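Local atomic coordinates of sp1 protein (Swine acute diarrhea syndrome coronavirus, PDB entry 6LPA), a protein that probably suppresses host gene expression and contributes to immune evasion, as an alphacoronavirus nsp1 linked to effects on host cell proliferation. Residues A[19-24]-A[89-94]. Residues are numbered along the deposited sequence; the frame is centred on the assembly and turned at random.
Sequences HGYPTM and LIPSNS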
loop_
_atom_site.group_PDB
_atom_site.type_symbol
_atom_site.label_atom_id
_atom_site.label_comp_id
_atom_site.label_asym_id
_atom_site.label_seq_id
_atom_site.Cartn_x
_atom_site.Cartn_y
_atom_site.Cartn_z
ATOM N N HIS A 19 -13.730 6.796 7.429
ATOM C CA HIS A 19 -12.481 7.531 7.552
ATOM C C HIS A 19 -11.313 6.571 7.402
ATOM O O HIS A 19 -11.448 5.369 7.653
ATOM C CB HIS A 19 -12.389 8.277 8.891
ATOM C CG HIS A 19 -12.413 7.389 10.090
ATOM N ND1 HIS A 19 -11.265 6.947 10.715
ATOM C CD2 HIS A 19 -13.446 6.863 10.790
ATOM C CE1 HIS A 19 -11.589 6.179 11.741
ATOM N NE2 HIS A 19 -12.908 6.119 11.814
ATOM N N GLY A 20 -10.165 7.118 6.983
ATOM C CA GLY A 20 -8.905 6.400 6.970
ATOM C C GLY A 20 -7.835 7.119 7.775
ATOM O O GLY A 20 -8.155 8.004 8.576
ATOM N N TYR A 21 -6.570 6.763 7.565
ATOM C CA TYR A 21 -5.466 7.230 8.390
ATOM C C TYR A 21 -4.378 7.874 7.531
ATOM O O TYR A 21 -4.151 7.452 6.395
ATOM C CB TYR A 21 -4.885 6.068 9.212
ATOM C CG TYR A 21 -5.955 5.406 10.062
ATOM C CD1 TYR A 21 -6.536 6.081 11.126
ATOM C CD2 TYR A 21 -6.420 4.128 9.773
ATOM C CE1 TYR A 21 -7.538 5.497 11.888
ATOM C CE2 TYR A 21 -7.419 3.532 10.539
ATOM C CZ TYR A 21 -7.972 4.223 11.589
ATOM O OH TYR A 21 -8.956 3.636 12.356
ATOM N N PRO A 22 -3.692 8.899 8.061
ATOM C CA PRO A 22 -2.821 9.711 7.198
ATOM C C PRO A 22 -1.436 9.132 6.951
ATOM O O PRO A 22 -0.810 9.501 5.944
ATOM C CB PRO A 22 -2.725 11.049 7.953
ATOM C CG PRO A 22 -3.226 10.781 9.346
ATOM C CD PRO A 22 -3.635 9.346 9.461
ATOM N N THR A 23 -0.925 8.257 7.814
ATOM C CA THR A 23 0.389 7.671 7.609
ATOM C C THR A 23 0.335 6.174 7.855
ATOM O O THR A 23 -0.528 5.680 8.586
ATOM C CB THR A 23 1.434 8.275 8.535
ATOM O OG1 THR A 23 0.972 8.181 9.885
ATOM C CG2 THR A 23 1.704 9.732 8.157
ATOM N N MET A 24 1.281 5.462 7.235
ATOM C CA MET A 24 1.379 4.023 7.422
ATOM C C MET A 24 1.481 3.674 8.898
ATOM O O MET A 24 0.787 2.773 9.381
ATOM C CB MET A 24 2.588 3.484 6.657
ATOM C CG MET A 24 2.776 1.994 6.787
ATOM S SD MET A 24 1.264 1.156 6.302
ATOM C CE MET A 24 1.797 -0.553 6.338
ATOM N N LEU A 89 -11.657 -2.710 3.585
ATOM C CA LEU A 89 -12.253 -2.601 4.911
ATOM C C LEU A 89 -11.885 -1.226 5.437
ATOM O O LEU A 89 -10.697 -0.888 5.514
ATOM C CB LEU A 89 -11.747 -3.698 5.848
ATOM C CG LEU A 89 -12.388 -5.075 5.722
ATOM C CD1 LEU A 89 -11.458 -6.132 6.319
ATOM C CD2 LEU A 89 -13.747 -5.066 6.440
ATOM N N ILE A 90 -12.899 -0.436 5.773
ATOM C CA ILE A 90 -12.739 0.969 6.118
ATOM C C ILE A 90 -13.508 1.246 7.399
ATOM O O ILE A 90 -14.692 0.877 7.502
ATOM C CB ILE A 90 -13.250 1.890 4.992
ATOM C CG1 ILE A 90 -12.808 1.371 3.611
ATOM C CG2 ILE A 90 -12.800 3.319 5.241
ATOM C CD1 ILE A 90 -13.438 2.105 2.419
ATOM N N PRO A 91 -12.902 1.928 8.369
ATOM C CA PRO A 91 -13.641 2.286 9.590
ATOM C C PRO A 91 -14.900 3.059 9.232
ATOM O O PRO A 91 -14.853 4.080 8.538
ATOM C CB PRO A 91 -12.633 3.133 10.381
ATOM C CG PRO A 91 -11.286 2.640 9.912
ATOM C CD PRO A 91 -11.489 2.344 8.430
ATOM N N SER A 92 -16.038 2.528 9.673
ATOM C CA SER A 92 -17.336 3.102 9.354
ATOM C C SER A 92 -18.388 2.482 10.258
ATOM O O SER A 92 -18.296 1.304 10.618
ATOM C CB SER A 92 -17.707 2.861 7.883
ATOM O OG SER A 92 -19.038 3.274 7.664
ATOM N N ASN A 93 -19.393 3.283 10.602
ATOM C CA ASN A 93 -20.570 2.822 11.327
ATOM C C ASN A 93 -21.793 2.636 10.423
ATOM O O ASN A 93 -22.925 2.691 10.913
ATOM C CB ASN A 93 -20.888 3.800 12.464
ATOM C CG ASN A 93 -19.862 3.740 13.599
ATOM O OD1 ASN A 93 -19.409 2.661 13.983
ATOM N ND2 ASN A 93 -19.468 4.907 14.111
ATOM N N SER A 94 -21.601 2.416 9.119
ATOM C CA SER A 94 -22.750 2.290 8.226
ATOM C C SER A 94 -23.553 1.021 8.520
ATOM O O SER A 94 -23.063 0.068 9.143
ATOM C CB SER A 94 -22.304 2.259 6.768
ATOM O OG SER A 94 -21.902 0.953 6.423
#
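Pro91, the last residue of strand 85-91, packs its ring against one face of the imidazole of His19 in the loop that leads from strand 16-17 to helix 24-28. Its CB lies over that face, offset toward the rim, and makes a CH-pi contact 3.6 Å from the ring centroid; the closest ring atom is NE2, 3.3 Å from Pro91 CB. The two side chains cross at about a right angle, with CB the proline atom that meets the imidazole face. His19 reaches this position because its CG stands between the backbone N and the carbonyl carbon (chi1 62°), which folds the ring back over the proline. The backbones are also tied together: His19 N donates to Pro91 O over 3.1 Å. Proline suits this place, since it has no N-H of its own to satisfy yet offers both a carbonyl acceptor and a compact apolar ring. That ring also touches the backbone on its other carbons, Pro91 CD coming within 3.1 Å of His19 O, while Ile90 CG2 packs 3.4 Å from the same oxygen. Tyr21 meets the same ring obliquely, its OH 3.5 Å from Pro91 CG; its side chain also touches Asp26 and Ala27 of helix 24-28, and its backbone bonds to Phe61. The loop is thus fixed to the end of strand 85-91, next to the edge strand 42-46 of the mixed sheet. The backbone bond does not use the imidazole and would probably persist whatever the ring's protonation, though the CH-pi contact might change somewhat.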